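Local coordinates for protein (5-formylfuran-3-yl)methyl phosphate transaminase (Methanococcus jannaschii, PDB 2Z61) that catalyses the pyridoxal-phosphate-dependent transamination between 4-(hydroxymethyl)-2-furancarboxaldehyde phosphate and alanine that yields the aminomethylfuran precursor of methanofuran, at residues Glu281-Tyr292 and Tyr350-Leu361. Residues are numbered along the deposited sequence; the frame is centred on the assembly and turned at random.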
loop_
_atom_site.group_PDB
_atom_site.type_symbol
_atom_site.label_atom_id
_atom_site.label_comp_id
_atom_site.label_asym_id
_atom_site.label_seq_id
_atom_site.Cartn_x
_atom_site.Cartn_y
_atom_site.Cartn_z
ATOM N N GLU A 281 7.795 28.927 -9.532
ATOM C CA GLU A 281 7.650 29.411 -8.166
ATOM C C GLU A 281 8.679 28.762 -7.239
ATOM O O GLU A 281 9.303 29.446 -6.429
ATOM C CB GLU A 281 6.229 29.139 -7.653
ATOM C CG GLU A 281 6.019 29.516 -6.190
ATOM C CD GLU A 281 6.155 31.009 -5.929
ATOM O OE1 GLU A 281 7.034 31.662 -6.532
ATOM O OE2 GLU A 281 5.382 31.530 -5.105
ATOM N N PHE A 282 8.853 27.447 -7.358
ATOM C CA PHE A 282 9.821 26.732 -6.526
ATOM C C PHE A 282 11.224 27.299 -6.734
ATOM O O PHE A 282 11.994 27.428 -5.786
ATOM C CB PHE A 282 9.827 25.232 -6.870
ATOM C CG PHE A 282 8.877 24.394 -6.040
ATOM C CD1 PHE A 282 8.148 23.368 -6.625
ATOM C CD2 PHE A 282 8.748 24.601 -4.671
ATOM C CE1 PHE A 282 7.307 22.561 -5.863
ATOM C CE2 PHE A 282 7.908 23.798 -3.896
ATOM C CZ PHE A 282 7.187 22.776 -4.496
ATOM N N ASP A 283 11.556 27.630 -7.977
ATOM C CA ASP A 283 12.879 28.159 -8.279
ATOM C C ASP A 283 13.075 29.546 -7.669
ATOM O O ASP A 283 14.171 29.884 -7.211
ATOM C CB ASP A 283 13.099 28.201 -9.794
ATOM C CG ASP A 283 14.512 28.605 -10.163
ATOM O OD1 ASP A 283 15.453 28.188 -9.457
ATOM O OD2 ASP A 283 14.689 29.325 -11.169
ATOM N N ARG A 284 12.015 30.349 -7.659
ATOM C CA ARG A 284 12.105 31.680 -7.075
ATOM C C ARG A 284 12.408 31.513 -5.585
ATOM O O ARG A 284 13.214 32.246 -5.010
ATOM C CB ARG A 284 10.787 32.439 -7.250
ATOM C CG ARG A 284 10.914 33.934 -6.993
ATOM C CD ARG A 284 9.591 34.659 -7.175
ATOM N NE ARG A 284 9.138 35.346 -5.970
ATOM C CZ ARG A 284 7.991 35.081 -5.351
ATOM N NH1 ARG A 284 7.180 34.148 -5.828
ATOM N NH2 ARG A 284 7.656 35.746 -4.253
ATOM N N ARG A 285 11.760 30.529 -4.970
ATOM C CA ARG A 285 11.956 30.249 -3.555
ATOM C C ARG A 285 13.368 29.733 -3.294
ATOM O O ARG A 285 14.035 30.156 -2.349
ATOM C CB ARG A 285 10.947 29.205 -3.096
ATOM C CG ARG A 285 9.498 29.596 -3.329
ATOM C CD ARG A 285 8.602 28.401 -3.097
ATOM N NE ARG A 285 7.194 28.750 -3.041
ATOM C CZ ARG A 285 6.227 27.868 -2.818
ATOM N NH1 ARG A 285 6.534 26.585 -2.634
ATOM N NH2 ARG A 285 4.957 28.268 -2.775
ATOM N N ARG A 286 13.822 28.811 -4.139
ATOM C CA ARG A 286 15.152 28.233 -3.988
ATOM C C ARG A 286 16.242 29.311 -3.977
ATOM O O ARG A 286 17.204 29.234 -3.200
ATOM C CB ARG A 286 15.400 27.234 -5.121
ATOM C CG ARG A 286 16.828 26.762 -5.234
ATOM C CD ARG A 286 17.024 25.954 -6.502
ATOM N NE ARG A 286 17.368 26.824 -7.621
ATOM C CZ ARG A 286 18.585 26.925 -8.142
ATOM N NH1 ARG A 286 19.587 26.212 -7.641
ATOM N NH2 ARG A 286 18.789 27.728 -9.176
ATOM N N ARG A 287 16.087 30.311 -4.836
ATOM C CA ARG A 287 17.062 31.390 -4.921
ATOM C C ARG A 287 17.040 32.251 -3.661
ATOM O O ARG A 287 18.084 32.704 -3.195
ATOM C CB ARG A 287 16.787 32.250 -6.160
ATOM C CG ARG A 287 17.079 31.541 -7.480
ATOM C CD ARG A 287 16.693 32.396 -8.682
ATOM N NE ARG A 287 16.795 31.658 -9.942
ATOM C CZ ARG A 287 17.928 31.177 -10.446
ATOM N NH1 ARG A 287 19.076 31.357 -9.804
ATOM N NH2 ARG A 287 17.913 30.507 -11.593
ATOM N N LEU A 288 15.848 32.465 -3.110
ATOM C CA LEU A 288 15.698 33.261 -1.900
ATOM C C LEU A 288 16.428 32.549 -0.766
ATOM O O LEU A 288 17.136 33.177 0.022
ATOM C CB LEU A 288 14.217 33.409 -1.534
ATOM C CG LEU A 288 13.814 34.466 -0.496
ATOM C CD1 LEU A 288 12.505 34.048 0.150
ATOM C CD2 LEU A 288 14.881 34.612 0.572
ATOM N N VAL A 289 16.256 31.231 -0.690
ATOM C CA VAL A 289 16.900 30.440 0.352
ATOM C C VAL A 289 18.416 30.422 0.205
ATOM O O VAL A 289 19.145 30.450 1.200
ATOM C CB VAL A 289 16.388 28.974 0.350
ATOM C CG1 VAL A 289 17.266 28.115 1.245
ATOM C CG2 VAL A 289 14.940 28.919 0.833
ATOM N N LEU A 290 18.890 30.371 -1.036
ATOM C CA LEU A 290 20.325 30.335 -1.295
ATOM C C LEU A 290 20.995 31.664 -0.988
ATOM O O LEU A 290 22.144 31.694 -0.549
ATOM C CB LEU A 290 20.599 29.945 -2.745
ATOM C CG LEU A 290 20.298 28.486 -3.087
ATOM C CD1 LEU A 290 20.508 28.248 -4.573
ATOM C CD2 LEU A 290 21.192 27.583 -2.260
ATOM N N LYS A 291 20.279 32.760 -1.219
ATOM C CA LYS A 291 20.832 34.077 -0.944
ATOM C C LYS A 291 21.160 34.194 0.541
ATOM O O LYS A 291 22.259 34.614 0.904
ATOM C CB LYS A 291 19.846 35.178 -1.360
ATOM C CG LYS A 291 20.380 36.604 -1.177
ATOM C CD LYS A 291 20.439 37.004 0.298
ATOM C CE LYS A 291 21.268 38.265 0.534
ATOM N NZ LYS A 291 22.734 37.988 0.558
ATOM N N TYR A 292 20.208 33.821 1.396
ATOM C CA TYR A 292 20.420 33.898 2.841
ATOM C C TYR A 292 21.482 32.922 3.329
ATOM O O TYR A 292 22.317 33.274 4.160
ATOM C CB TYR A 292 19.116 33.641 3.601
ATOM C CG TYR A 292 18.184 34.833 3.667
ATOM C CD1 TYR A 292 17.597 35.352 2.512
ATOM C CD2 TYR A 292 17.875 35.434 4.890
ATOM C CE1 TYR A 292 16.722 36.440 2.572
ATOM C CE2 TYR A 292 17.000 36.518 4.964
ATOM C CZ TYR A 292 16.428 37.015 3.803
ATOM O OH TYR A 292 15.553 38.076 3.870
ATOM N N TYR A 350 11.756 24.413 1.061
ATOM C CA TYR A 350 11.071 25.628 0.652
ATOM C C TYR A 350 9.726 25.321 0.016
ATOM O O TYR A 350 9.262 26.025 -0.886
ATOM C CB TYR A 350 11.952 26.477 -0.276
ATOM C CG TYR A 350 12.667 25.738 -1.387
ATOM C CD1 TYR A 350 12.055 25.520 -2.620
ATOM C CD2 TYR A 350 13.986 25.311 -1.225
ATOM C CE1 TYR A 350 12.745 24.911 -3.668
ATOM C CE2 TYR A 350 14.681 24.695 -2.264
ATOM C CZ TYR A 350 14.056 24.502 -3.480
ATOM O OH TYR A 350 14.745 23.902 -4.510
ATOM N N ALA A 351 9.106 24.253 0.510
ATOM C CA ALA A 351 7.797 23.822 0.057
ATOM C C ALA A 351 6.781 24.565 0.914
ATOM O O ALA A 351 5.831 23.980 1.438
ATOM C CB ALA A 351 7.644 22.317 0.241
ATOM N N ASN A 352 7.002 25.863 1.069
ATOM C CA ASN A 352 6.112 26.697 1.850
ATOM C C ASN A 352 6.020 27.976 1.013
ATOM O O ASN A 352 6.902 28.237 0.194
ATOM C CB ASN A 352 6.735 26.932 3.248
ATOM C CG ASN A 352 5.726 27.424 4.264
ATOM O OD1 ASN A 352 4.840 28.209 3.933
ATOM N ND2 ASN A 352 5.862 26.979 5.512
ATOM N N SER A 353 4.941 28.734 1.181
ATOM C CA SER A 353 4.714 30.016 0.511
ATOM C C SER A 353 5.993 30.859 0.544
ATOM O O SER A 353 6.743 30.808 1.512
ATOM C CB SER A 353 3.597 30.834 1.282
ATOM O OG SER A 353 3.975 31.438 2.546
ATOM N N TYR A 354 6.199 31.694 -0.463
ATOM C CA TYR A 354 7.366 32.571 -0.472
ATOM C C TYR A 354 7.484 33.472 0.781
ATOM O O TYR A 354 8.538 33.547 1.416
ATOM C CB TYR A 354 7.277 33.445 -1.710
ATOM C CG TYR A 354 8.517 34.244 -2.001
ATOM C CD1 TYR A 354 9.626 33.652 -2.607
ATOM C CD2 TYR A 354 8.596 35.592 -1.653
ATOM C CE1 TYR A 354 10.785 34.385 -2.860
ATOM C CE2 TYR A 354 9.746 36.334 -1.897
ATOM C CZ TYR A 354 10.835 35.726 -2.501
ATOM O OH TYR A 354 11.967 36.463 -2.752
ATOM N N GLU A 355 6.392 34.158 1.110
ATOM C CA GLU A 355 6.363 35.051 2.265
ATOM C C GLU A 355 6.761 34.348 3.563
ATOM O O GLU A 355 7.611 34.843 4.304
ATOM C CB GLU A 355 4.973 35.671 2.410
ATOM C CG GLU A 355 3.859 34.650 2.491
ATOM C CD GLU A 355 2.486 35.290 2.544
ATOM O OE1 GLU A 355 2.224 36.064 3.493
ATOM O OE2 GLU A 355 1.672 35.017 1.634
ATOM N N ASN A 356 6.153 33.197 3.841
ATOM C CA ASN A 356 6.484 32.447 5.049
ATOM C C ASN A 356 7.977 32.126 5.092
ATOM O O ASN A 356 8.602 32.197 6.150
ATOM C CB ASN A 356 5.677 31.146 5.114
ATOM C CG ASN A 356 4.209 31.382 5.435
ATOM O OD1 ASN A 356 3.393 30.457 5.397
ATOM N ND2 ASN A 356 3.867 32.620 5.765
ATOM N N ILE A 357 8.547 31.775 3.944
ATOM C CA ILE A 357 9.966 31.451 3.882
ATOM C C ILE A 357 10.830 32.674 4.203
ATOM O O ILE A 357 11.852 32.563 4.884
ATOM C CB ILE A 357 10.347 30.896 2.485
ATOM C CG1 ILE A 357 9.593 29.586 2.226
ATOM C CG2 ILE A 357 11.853 30.648 2.409
ATOM C CD1 ILE A 357 9.852 28.979 0.862
ATOM N N LYS A 358 10.419 33.839 3.706
ATOM C CA LYS A 358 11.160 35.072 3.956
ATOM C C LYS A 358 11.248 35.360 5.451
ATOM O O LYS A 358 12.342 35.516 6.001
ATOM C CB LYS A 358 10.494 36.254 3.257
ATOM C CG LYS A 358 11.106 37.597 3.638
ATOM C CD LYS A 358 10.297 38.768 3.101
ATOM C CE LYS A 358 10.410 38.854 1.592
ATOM N NZ LYS A 358 11.796 39.217 1.184
ATOM N N GLU A 359 10.095 35.432 6.107
ATOM C CA GLU A 359 10.069 35.698 7.536
ATOM C C GLU A 359 10.844 34.618 8.273
ATOM O O GLU A 359 11.538 34.891 9.252
ATOM C CB GLU A 359 8.630 35.747 8.043
ATOM C CG GLU A 359 8.526 36.006 9.533
ATOM C CD GLU A 359 7.187 36.589 9.927
ATOM O OE1 GLU A 359 6.149 35.996 9.566
ATOM O OE2 GLU A 359 7.174 37.642 10.599
ATOM N N GLY A 360 10.731 33.388 7.785
ATOM C CA GLY A 360 11.439 32.285 8.401
ATOM C C GLY A 360 12.935 32.508 8.341
ATOM O O GLY A 360 13.638 32.324 9.333
ATOM N N LEU A 361 13.429 32.905 7.174
ATOM C CA LEU A 361 14.854 33.156 7.003
ATOM C C LEU A 361 15.288 34.384 7.807
ATOM O O LEU A 361 16.354 34.385 8.427
ATOM C CB LEU A 361 15.180 33.342 5.517
ATOM C CG LEU A 361 15.146 32.069 4.662
ATOM C CD1 LEU A 361 15.372 32.420 3.197
ATOM C CD2 LEU A 361 16.211 31.100 5.142
HETATM O O HOH W 1 5.372 30.986 -2.715
#
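The Tyr354 ring is covered on both faces: Leu288 CD1 makes a CH-pi contact on one, 3.8 Å from the ring centroid, and the Arg284 guanidinium lies over the other in a cation-pi contact, its plane tilted 33° from the ring. Tyrosine suits this place, offering leucine an apolar face and pi electrons to a cation whose NH1 salt-bridges Glu281 OE1. With CG anti to the backbone N (chi1 -170°), Tyr354 swings its ring across helix 281-292 as a knob among Glu281, Arg284, Arg285 and Leu288. With an alanine here the Arg284 guanidinium would probably lose its aromatic partner and a gap would be likely to open beside Leu288. The Tyr350 ring carries Arg286 CA over the centre of one face, its OH 3.5 Å from Arg286 CB, whereas Phe282 turns its edge to Tyr350 O and Ala351 CA. Arg285 runs extended past the edge of the Tyr354 ring, with Asn352 O over one face of its guanidinium, 3.1 Å from Arg285 CZ; NH1 bonds weakly to Tyr350 O, and NH2 shares a water with Glu281 OE2 and Tyr354 N and pairs with Asp40. Leu361 CB covers a face of Tyr292, and Leu361 CD1 packs tightly at 3.5 Å against Leu288 CD2; branched Leu288 suits its hole among Tyr354, Ile357, Lys358 and Leu361. The helices run almost parallel (6°), axes 10.4 Å apart, with Ser353 at the N-cap position of helix 354-368. Strand 346-349 runs straight into Tyr350, and strand 308-309 sets Val309 against Val289 and Tyr350: helices 269-295 and 354-368 pack beside a small antiparallel sheet, as in the small domain of fold-type I aminotransferases.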